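Local coordinates for Rho guanyl nucleotide exchange factor (Rom2), putative (PDB 5O51), which probably acts as a guanine-nucleotide exchange factor for Rho-type GTPases and is represented here by its CNH domain, a beta-propeller, at residues 138-144 and 168-174; 187-191 and 200-204; 67-71 and 115-119. One frame throughout, in Å; residues are numbered along the deposited sequence.

Contact 1 (138-144 and 168-174)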
loop_
_atom_site.group_PDB
_atom_site.type_symbol
_atom_site.label_atom_id
_atom_site.label_comp_id
_atom_site.label_asym_id
_atom_site.label_seq_id
_atom_site.Cartn_x
_atom_site.Cartn_y
_atom_site.Cartn_z
ATOM N N THR A 138 -16.501 0.350 7.632
ATOM C CA THR A 138 -17.498 0.351 6.565
ATOM C C THR A 138 -16.760 0.347 5.244
ATOM O O THR A 138 -15.906 1.223 5.022
ATOM C CB THR A 138 -18.344 1.612 6.627
ATOM O OG1 THR A 138 -18.954 1.691 7.920
ATOM C CG2 THR A 138 -19.393 1.630 5.479
ATOM N N ILE A 139 -17.096 -0.613 4.379
ATOM C CA ILE A 139 -16.408 -0.790 3.121
ATOM C C ILE A 139 -17.323 -0.498 1.937
ATOM O O ILE A 139 -18.359 -1.135 1.801
ATOM C CB ILE A 139 -15.901 -2.235 2.960
ATOM C CG1 ILE A 139 -14.763 -2.543 3.937
ATOM C CG2 ILE A 139 -15.409 -2.451 1.543
ATOM C CD1 ILE A 139 -15.207 -3.258 5.180
ATOM N N LYS A 140 -16.881 0.367 1.021
ATOM C CA LYS A 140 -17.636 0.681 -0.184
ATOM C C LYS A 140 -16.835 0.323 -1.418
ATOM O O LYS A 140 -15.616 0.502 -1.445
ATOM C CB LYS A 140 -17.997 2.146 -0.226
ATOM C CG LYS A 140 -19.056 2.565 0.761
ATOM C CD LYS A 140 -19.870 3.728 0.198
ATOM C CE LYS A 140 -20.686 4.426 1.277
ATOM N NZ LYS A 140 -20.665 5.907 1.113
ATOM N N VAL A 141 -17.525 -0.158 -2.445
ATOM C CA VAL A 141 -16.884 -0.756 -3.609
ATOM C C VAL A 141 -17.410 -0.030 -4.866
ATOM O O VAL A 141 -18.513 0.431 -4.837
ATOM C CB VAL A 141 -17.161 -2.263 -3.562
ATOM C CG1 VAL A 141 -16.408 -3.001 -4.658
ATOM C CG2 VAL A 141 -16.830 -2.802 -2.173
ATOM N N TYR A 142 -16.596 0.162 -5.911
ATOM C CA TYR A 142 -16.949 1.060 -7.060
ATOM C C TYR A 142 -16.504 0.516 -8.380
ATOM O O TYR A 142 -15.471 -0.123 -8.454
ATOM C CB TYR A 142 -16.277 2.425 -6.943
ATOM C CG TYR A 142 -16.838 3.275 -5.851
ATOM C CD1 TYR A 142 -16.443 3.069 -4.542
ATOM C CD2 TYR A 142 -17.770 4.272 -6.118
ATOM C CE1 TYR A 142 -16.966 3.808 -3.506
ATOM C CE2 TYR A 142 -18.309 5.007 -5.083
ATOM C CZ TYR A 142 -17.891 4.771 -3.782
ATOM O OH TYR A 142 -18.368 5.496 -2.720
ATOM N N GLU A 143 -17.225 0.847 -9.450
ATOM C CA GLU A 143 -16.924 0.287 -10.774
ATOM C C GLU A 143 -16.867 1.390 -11.832
ATOM O O GLU A 143 -17.561 2.378 -11.704
ATOM C CB GLU A 143 -17.971 -0.793 -11.141
ATOM C CG GLU A 143 -19.445 -0.339 -11.218
ATOM C CD GLU A 143 -20.474 -1.497 -11.275
ATOM O OE1 GLU A 143 -20.113 -2.654 -11.603
ATOM O OE2 GLU A 143 -21.669 -1.250 -10.977
ATOM N N PRO A 144 -16.021 1.237 -12.866
ATOM C CA PRO A 144 -15.958 2.201 -13.975
ATOM C C PRO A 144 -17.284 2.655 -14.612
ATOM O O PRO A 144 -18.140 1.839 -14.956
ATOM C CB PRO A 144 -15.102 1.459 -14.997
ATOM C CG PRO A 144 -14.082 0.795 -14.146
ATOM C CD PRO A 144 -14.869 0.319 -12.933
ATOM N N LEU A 168 -16.697 6.950 -12.243
ATOM C CA LEU A 168 -16.954 5.871 -11.253
ATOM C C LEU A 168 -18.326 5.891 -10.573
ATOM O O LEU A 168 -18.686 6.873 -9.929
ATOM C CB LEU A 168 -15.932 5.905 -10.108
ATOM C CG LEU A 168 -14.514 5.330 -10.245
ATOM C CD1 LEU A 168 -13.859 5.533 -8.893
ATOM C CD2 LEU A 168 -14.456 3.857 -10.669
ATOM N N LYS A 169 -19.005 4.747 -10.605
ATOM C CA LYS A 169 -20.333 4.568 -9.998
ATOM C C LYS A 169 -20.245 3.554 -8.832
ATOM O O LYS A 169 -19.495 2.563 -8.939
ATOM C CB LYS A 169 -21.359 4.115 -11.062
ATOM C CG LYS A 169 -21.032 2.821 -11.831
ATOM C CD LYS A 169 -21.955 2.561 -13.025
ATOM C CE LYS A 169 -21.724 3.519 -14.191
ATOM N NZ LYS A 169 -20.326 3.541 -14.703
ATOM N N PRO A 170 -20.996 3.791 -7.713
ATOM C CA PRO A 170 -21.025 2.789 -6.621
ATOM C C PRO A 170 -21.583 1.436 -7.070
ATOM O O PRO A 170 -22.074 1.305 -8.198
ATOM C CB PRO A 170 -21.930 3.423 -5.548
ATOM C CG PRO A 170 -21.973 4.876 -5.878
ATOM C CD PRO A 170 -21.810 4.977 -7.374
ATOM N N PHE A 171 -21.511 0.445 -6.188
ATOM C CA PHE A 171 -21.775 -0.938 -6.575
ATOM C C PHE A 171 -22.235 -1.826 -5.398
ATOM O O PHE A 171 -23.348 -2.340 -5.430
ATOM C CB PHE A 171 -20.544 -1.486 -7.300
ATOM C CG PHE A 171 -20.534 -2.971 -7.432
ATOM C CD1 PHE A 171 -21.593 -3.633 -8.048
ATOM C CD2 PHE A 171 -19.473 -3.718 -6.937
ATOM C CE1 PHE A 171 -21.591 -5.014 -8.169
ATOM C CE2 PHE A 171 -19.466 -5.099 -7.053
ATOM C CZ PHE A 171 -20.523 -5.746 -7.668
ATOM N N LYS A 172 -21.395 -2.018 -4.384
ATOM C CA LYS A 172 -21.757 -2.820 -3.206
ATOM C C LYS A 172 -21.128 -2.209 -1.975
ATOM O O LYS A 172 -20.090 -1.558 -2.071
ATOM C CB LYS A 172 -21.248 -4.267 -3.341
ATOM C CG LYS A 172 -21.699 -5.032 -4.592
ATOM C CD LYS A 172 -23.115 -5.597 -4.503
ATOM C CE LYS A 172 -23.117 -7.031 -3.979
ATOM N NZ LYS A 172 -24.484 -7.571 -3.740
ATOM N N GLU A 173 -21.738 -2.445 -0.825
ATOM C CA GLU A 173 -21.278 -1.905 0.466
ATOM C C GLU A 173 -21.212 -3.050 1.464
ATOM O O GLU A 173 -21.823 -4.080 1.223
ATOM C CB GLU A 173 -22.242 -0.824 0.939
ATOM C CG GLU A 173 -21.784 -0.109 2.200
ATOM C CD GLU A 173 -22.641 1.089 2.553
ATOM O OE1 GLU A 173 -23.074 1.833 1.646
ATOM O OE2 GLU A 173 -22.875 1.282 3.761
ATOM N N TYR A 174 -20.444 -2.912 2.541
ATOM C CA TYR A 174 -20.319 -3.960 3.580
ATOM C C TYR A 174 -20.078 -3.322 4.930
ATOM O O TYR A 174 -19.663 -2.159 5.019
ATOM C CB TYR A 174 -19.182 -4.998 3.301
ATOM C CG TYR A 174 -19.210 -5.612 1.922
ATOM C CD1 TYR A 174 -18.809 -4.863 0.819
ATOM C CD2 TYR A 174 -19.646 -6.922 1.705
ATOM C CE1 TYR A 174 -18.848 -5.373 -0.459
ATOM C CE2 TYR A 174 -19.694 -7.454 0.420
ATOM C CZ TYR A 174 -19.288 -6.668 -0.661
ATOM O OH TYR A 174 -19.294 -7.096 -1.971
#
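Ile139 and Tyr174 exchange both of their backbone bonds, Ile139 N giving to Tyr174 O (3.1 Å) and Tyr174 N giving to Ile139 O (2.8 Å). At the other end Glu143 and Lys169 form the same kind of antiparallel pair: Glu143 N binds Lys169 O, and Lys169 N binds Glu143 O at 3.0 Å. The middle is less regular. Val141 N still reaches Lys172 O at 2.9 Å, but the bond is bent to 134° at its hydrogen. One step on, Tyr142 faces Pro170 in a non-hydrogen-bonded pair, and Phe171 is an extra residue on its strand, consistent with a beta bulge. These are the third and outermost strands of a four-stranded antiparallel blade of the propeller; strand 125-132 takes the other backbone edge of 138-143. Lys169 satisfies a further carbonyl: with CG wedged between backbone N and carbonyl carbon (chi1 57°) and bends at chi3 and chi4, NZ curls back to Pro144 O at 2.8 Å, meeting it from the side of the C=O bond (97°). Glu143 instead sends OE1 to a salt bridge with Arg124, its side chain crossing that of Phe171 at about a right angle; Arg124 also makes a cation-pi contact with the Phe171 ring. Val141 divides its branches between two ring edges, CG1 lying 3.9 Å from Phe171 CD2 and CG2 3.7 Å from Tyr174 CE1, while Lys172 CG covers one face of Phe171. Tyr174 OH bonds to Leu203 O in the next blade. Lys140 runs alongside Glu173, with Lys140 NZ 4.8 Å from Glu173 OE1, too far for a salt bridge; Lys140 NZ and Tyr142 OH both bond weakly to Gln110 OE1. The Tyr142 ring touches Pro170 through CD2 and CE2.

Contact 2 (187-191 and 200-204)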
loop_
_atom_site.group_PDB
_atom_site.type_symbol
_atom_site.label_atom_id
_atom_site.label_comp_id
_atom_site.label_asym_id
_atom_site.label_seq_id
_atom_site.Cartn_x
_atom_site.Cartn_y
_atom_site.Cartn_z
ATOM N N ARG A 187 -9.360 -12.985 -5.794
ATOM C CA ARG A 187 -10.279 -13.547 -6.813
ATOM C C ARG A 187 -11.696 -13.902 -6.337
ATOM O O ARG A 187 -11.934 -15.017 -5.859
ATOM C CB ARG A 187 -9.651 -14.790 -7.441
ATOM C CG ARG A 187 -9.149 -15.827 -6.444
ATOM C CD ARG A 187 -8.631 -17.064 -7.159
ATOM N NE ARG A 187 -9.626 -18.123 -7.235
ATOM C CZ ARG A 187 -9.364 -19.424 -7.405
ATOM N NH1 ARG A 187 -8.116 -19.886 -7.556
ATOM N NH2 ARG A 187 -10.375 -20.282 -7.432
ATOM N N SER A 188 -12.602 -12.931 -6.455
ATOM C CA SER A 188 -14.041 -13.051 -6.128
ATOM C C SER A 188 -14.345 -12.656 -4.715
ATOM O O SER A 188 -15.522 -12.553 -4.340
ATOM C CB SER A 188 -14.649 -14.447 -6.389
ATOM O OG SER A 188 -14.393 -14.893 -7.706
ATOM N N THR A 189 -13.310 -12.415 -3.923
ATOM C CA THR A 189 -13.525 -12.019 -2.562
ATOM C C THR A 189 -12.582 -10.915 -2.132
ATOM O O THR A 189 -11.479 -10.793 -2.685
ATOM C CB THR A 189 -13.363 -13.230 -1.648
ATOM O OG1 THR A 189 -13.982 -12.933 -0.411
ATOM C CG2 THR A 189 -11.920 -13.553 -1.383
ATOM N N LEU A 190 -13.022 -10.158 -1.126
ATOM C CA LEU A 190 -12.162 -9.236 -0.377
ATOM C C LEU A 190 -11.691 -9.844 0.954
ATOM O O LEU A 190 -12.522 -10.315 1.737
ATOM C CB LEU A 190 -12.891 -7.962 -0.030
ATOM C CG LEU A 190 -13.491 -7.122 -1.143
ATOM C CD1 LEU A 190 -14.194 -5.961 -0.457
ATOM C CD2 LEU A 190 -12.486 -6.630 -2.156
ATOM N N CYS A 191 -10.371 -9.801 1.192
ATOM C CA CYS A 191 -9.766 -10.211 2.463
ATOM C C CYS A 191 -9.353 -8.948 3.243
ATOM O O CYS A 191 -8.487 -8.151 2.788
ATOM C CB CYS A 191 -8.561 -11.111 2.217
ATOM S SG CYS A 191 -7.954 -11.937 3.695
ATOM N N VAL A 200 -12.323 -13.096 5.390
ATOM C CA VAL A 200 -12.677 -13.166 3.974
ATOM C C VAL A 200 -14.161 -12.834 3.794
ATOM O O VAL A 200 -14.993 -13.317 4.545
ATOM C CB VAL A 200 -12.344 -14.559 3.445
ATOM C CG1 VAL A 200 -12.600 -14.672 1.951
ATOM C CG2 VAL A 200 -10.894 -14.885 3.768
ATOM N N VAL A 201 -14.475 -11.993 2.807
ATOM C CA VAL A 201 -15.808 -11.381 2.625
ATOM C C VAL A 201 -16.202 -11.491 1.166
ATOM O O VAL A 201 -15.436 -11.145 0.270
ATOM C CB VAL A 201 -15.820 -9.907 3.084
ATOM C CG1 VAL A 201 -16.899 -9.071 2.388
ATOM C CG2 VAL A 201 -16.015 -9.861 4.591
ATOM N N SER A 202 -17.419 -11.954 0.935
ATOM C CA SER A 202 -17.839 -12.362 -0.392
ATOM C C SER A 202 -18.356 -11.172 -1.185
ATOM O O SER A 202 -19.247 -10.472 -0.714
ATOM C CB SER A 202 -18.940 -13.400 -0.211
ATOM O OG SER A 202 -19.333 -14.011 -1.424
ATOM N N LEU A 203 -17.821 -10.944 -2.387
ATOM C CA LEU A 203 -18.271 -9.805 -3.233
ATOM C C LEU A 203 -19.781 -9.879 -3.626
ATOM O O LEU A 203 -20.575 -9.086 -3.105
ATOM C CB LEU A 203 -17.340 -9.568 -4.449
ATOM C CG LEU A 203 -16.057 -8.730 -4.186
ATOM C CD1 LEU A 203 -14.942 -8.917 -5.214
ATOM C CD2 LEU A 203 -16.411 -7.261 -4.105
ATOM N N GLU A 204 -20.177 -10.807 -4.514
ATOM C CA GLU A 204 -21.610 -11.202 -4.646
ATOM C C GLU A 204 -21.887 -12.191 -3.513
ATOM O O GLU A 204 -20.956 -12.815 -3.020
ATOM C CB GLU A 204 -21.956 -11.771 -6.048
ATOM C CG GLU A 204 -22.258 -13.275 -6.182
ATOM C CD GLU A 204 -21.059 -14.195 -5.939
ATOM O OE1 GLU A 204 -19.926 -13.690 -5.797
ATOM O OE2 GLU A 204 -21.253 -15.435 -5.885
#
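Ser188 O receives a weak bond from Leu203 N (3.4 Å), just before the regular pairing starts, and Leu203 lays CB and CD1 against the same carbonyl. At Thr189 the hydroxyl lies opposite the backbone N (chi1 -162°) and is thereby directed at Val201 O; the modelled separation of Thr189 OG1 and Val201 O is too short to be trusted in detail. Thr189 CG2 packs against Val200 CG1 at 3.6 Å, the two side chains crossing at about a right angle. Leu190 makes the hydrogen-bonded pair with Val201: Leu190 N gives to Val201 O (3.0 Å), and Val201 N gives to Leu190 O (2.8 Å). On the other face from Thr189, Leu190 CG meets Leu203 CD2 at 4.2 Å. Cys191 closes the row in a non-hydrogen-bonded pair with Val200, SG lying 4.2 Å from Val200 CG2. The two strands form a beta hairpin, 189-194 with 197-202, in the middle of a four-stranded blade. Strand 180-186 flanks it on one side, where Leu190 packs on Ile183 and Phe185; strand 208-210 flanks the other, and Val201 packs on Ile176 of strand 169-176 in the preceding blade.

Contact 3 (67-71 and 115-119); sequences QIDTL and FFKAG
An extended Gln67 side chain, with CG trans to the backbone N (chi1 -162°), spans the gap to strand 115-119, while Phe116 CG is tucked between its own N and carbonyl carbon (chi1 81°), which places the phenyl ring beneath the Gln67 amide. The two flat groups stack, their planes 5° apart, with Gln67 NE2 over the ring centre and 3.5 Å above the plane of Phe116. The amide also grips the backbone of the same residue at both ends: Phe116 N gives to Gln67 OE1 at 3.1 Å, and Gln67 NE2 gives to Phe116 O at 2.8 Å, both bonds almost straight at the hydrogen. The acceptor Phe116 O lies in the plane of the Gln67 amide, although NE2 stands above the plane of that carbonyl. Two opposed bonds fix which end of the amide is oxygen and which is nitrogen, and the stack holds it flat. Further along, Asp69 CB meets the ring edge, 3.8 Å from Phe116 CZ; Asp69 OD1 accepts from Thr70 N of its own strand, on the anti side and well out of the carboxylate plane. Leu71 CD1 touches Ala118 CB at 4.1 Å. The strands run nearly parallel with axes 8.1 Å apart, so side chains bridge them, and each forms its backbone-to-backbone bonds within its own sheet, with strand 76-81 or 125-132. Leu78 of strand 76-81 packs on Phe116, Ala118 and Leu71. This is the meeting of the innermost strands of two successive blades, close to the centre of a seven-bladed beta-propeller.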
loop_
_atom_site.group_PDB
_atom_site.type_symbol
_atom_site.label_atom_id
_atom_site.label_comp_id
_atom_site.label_asym_id
_atom_site.label_seq_id
_atom_site.Cartn_x
_atom_site.Cartn_y
_atom_site.Cartn_z
ATOM N N GLN A 67 -2.837 9.231 0.551
ATOM C CA GLN A 67 -2.743 8.045 -0.309
ATOM C C GLN A 67 -3.072 8.426 -1.750
ATOM O O GLN A 67 -3.882 9.328 -2.042
ATOM C CB GLN A 67 -3.576 6.892 0.307
ATOM C CG GLN A 67 -3.236 5.520 -0.215
ATOM C CD GLN A 67 -4.288 4.449 0.029
ATOM O OE1 GLN A 67 -4.979 4.392 1.086
ATOM N NE2 GLN A 67 -4.412 3.555 -0.972
ATOM N N ILE A 68 -2.363 7.801 -2.679
ATOM C CA ILE A 68 -2.449 8.094 -4.091
ATOM C C ILE A 68 -2.201 6.816 -4.927
ATOM O O ILE A 68 -1.361 5.969 -4.568
ATOM C CB ILE A 68 -1.479 9.221 -4.475
ATOM C CG1 ILE A 68 -1.871 9.856 -5.792
ATOM C CG2 ILE A 68 -0.003 8.787 -4.507
ATOM C CD1 ILE A 68 -1.201 11.232 -5.967
ATOM N N ASP A 69 -2.939 6.671 -6.008
ATOM C CA ASP A 69 -2.835 5.530 -6.935
ATOM C C ASP A 69 -3.413 5.922 -8.301
ATOM O O ASP A 69 -3.815 7.114 -8.511
ATOM C CB ASP A 69 -3.602 4.342 -6.376
ATOM C CG ASP A 69 -2.990 2.966 -6.781
ATOM O OD1 ASP A 69 -2.214 2.846 -7.778
ATOM O OD2 ASP A 69 -3.324 2.007 -6.076
ATOM N N THR A 70 -3.401 4.965 -9.235
ATOM C CA THR A 70 -3.954 5.125 -10.613
ATOM C C THR A 70 -4.844 3.953 -11.009
ATOM O O THR A 70 -4.701 2.909 -10.428
ATOM C CB THR A 70 -2.869 5.121 -11.715
ATOM O OG1 THR A 70 -1.987 4.005 -11.513
ATOM C CG2 THR A 70 -2.084 6.432 -11.749
ATOM N N LEU A 71 -5.745 4.160 -11.990
ATOM C CA LEU A 71 -6.348 3.100 -12.862
ATOM C C LEU A 71 -5.905 3.404 -14.258
ATOM O O LEU A 71 -6.516 4.220 -14.930
ATOM C CB LEU A 71 -7.876 3.183 -12.879
ATOM C CG LEU A 71 -8.678 2.422 -11.840
ATOM C CD1 LEU A 71 -8.346 3.027 -10.515
ATOM C CD2 LEU A 71 -10.196 2.502 -12.105
ATOM N N PHE A 115 -8.754 4.800 4.292
ATOM C CA PHE A 115 -7.856 4.253 3.247
ATOM C C PHE A 115 -8.650 3.693 2.076
ATOM O O PHE A 115 -9.898 3.685 2.102
ATOM C CB PHE A 115 -6.772 3.261 3.761
ATOM C CG PHE A 115 -7.286 2.002 4.425
ATOM C CD1 PHE A 115 -7.571 1.987 5.789
ATOM C CD2 PHE A 115 -7.362 0.808 3.734
ATOM C CE1 PHE A 115 -7.996 0.827 6.423
ATOM C CE2 PHE A 115 -7.779 -0.364 4.358
ATOM C CZ PHE A 115 -8.098 -0.357 5.704
ATOM N N PHE A 116 -7.934 3.362 0.997
ATOM C CA PHE A 116 -8.523 2.718 -0.150
ATOM C C PHE A 116 -7.624 1.687 -0.830
ATOM O O PHE A 116 -6.427 1.664 -0.615
ATOM C CB PHE A 116 -9.005 3.763 -1.121
ATOM C CG PHE A 116 -7.935 4.364 -2.021
ATOM C CD1 PHE A 116 -7.627 3.786 -3.248
ATOM C CD2 PHE A 116 -7.309 5.570 -1.679
ATOM C CE1 PHE A 116 -6.701 4.369 -4.105
ATOM C CE2 PHE A 116 -6.389 6.159 -2.537
ATOM C CZ PHE A 116 -6.099 5.556 -3.773
ATOM N N LYS A 117 -8.216 0.887 -1.710
ATOM C CA LYS A 117 -7.492 -0.072 -2.525
ATOM C C LYS A 117 -8.167 -0.292 -3.902
ATOM O O LYS A 117 -9.372 -0.536 -4.005
ATOM C CB LYS A 117 -7.400 -1.367 -1.754
ATOM C CG LYS A 117 -6.585 -2.436 -2.438
ATOM C CD LYS A 117 -5.121 -2.203 -2.211
ATOM C CE LYS A 117 -4.264 -3.066 -3.128
ATOM N NZ LYS A 117 -4.673 -4.494 -3.100
ATOM N N ALA A 118 -7.376 -0.181 -4.953
ATOM C CA ALA A 118 -7.837 -0.407 -6.325
ATOM C C ALA A 118 -7.173 -1.645 -6.835
ATOM O O ALA A 118 -5.933 -1.675 -6.933
ATOM C CB ALA A 118 -7.436 0.743 -7.226
ATOM N N GLY A 119 -7.979 -2.646 -7.180
ATOM C CA GLY A 119 -7.466 -3.848 -7.822
ATOM C C GLY A 119 -8.441 -4.490 -8.769
ATOM O O GLY A 119 -9.631 -4.153 -8.791
#

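In the fold
Along the chain contact 3 comes first, then contact 1, then contact 2, following three successive blades of the propeller. Contact 3 joins the inner strand of one blade, 65-71, to that of the next, 115-120. Contact 1 lies about 13 Å away, centre to centre, in the same sheet as 115-120 but at its outer edge. Contact 2 sits within the following blade, its centre about 13 Å from contact 1 and 18 Å from contact 3. Contacts 1 and 2 touch, with Tyr174 CD2 packed 3.6 Å from Val201 CG1. Pairing within blades (contacts 1 and 2) and side-chain contacts between neighbouring blades (contact 3, and the touch of 1 with 2) thus join three consecutive blades of the CNH propeller, near its axis and farther out.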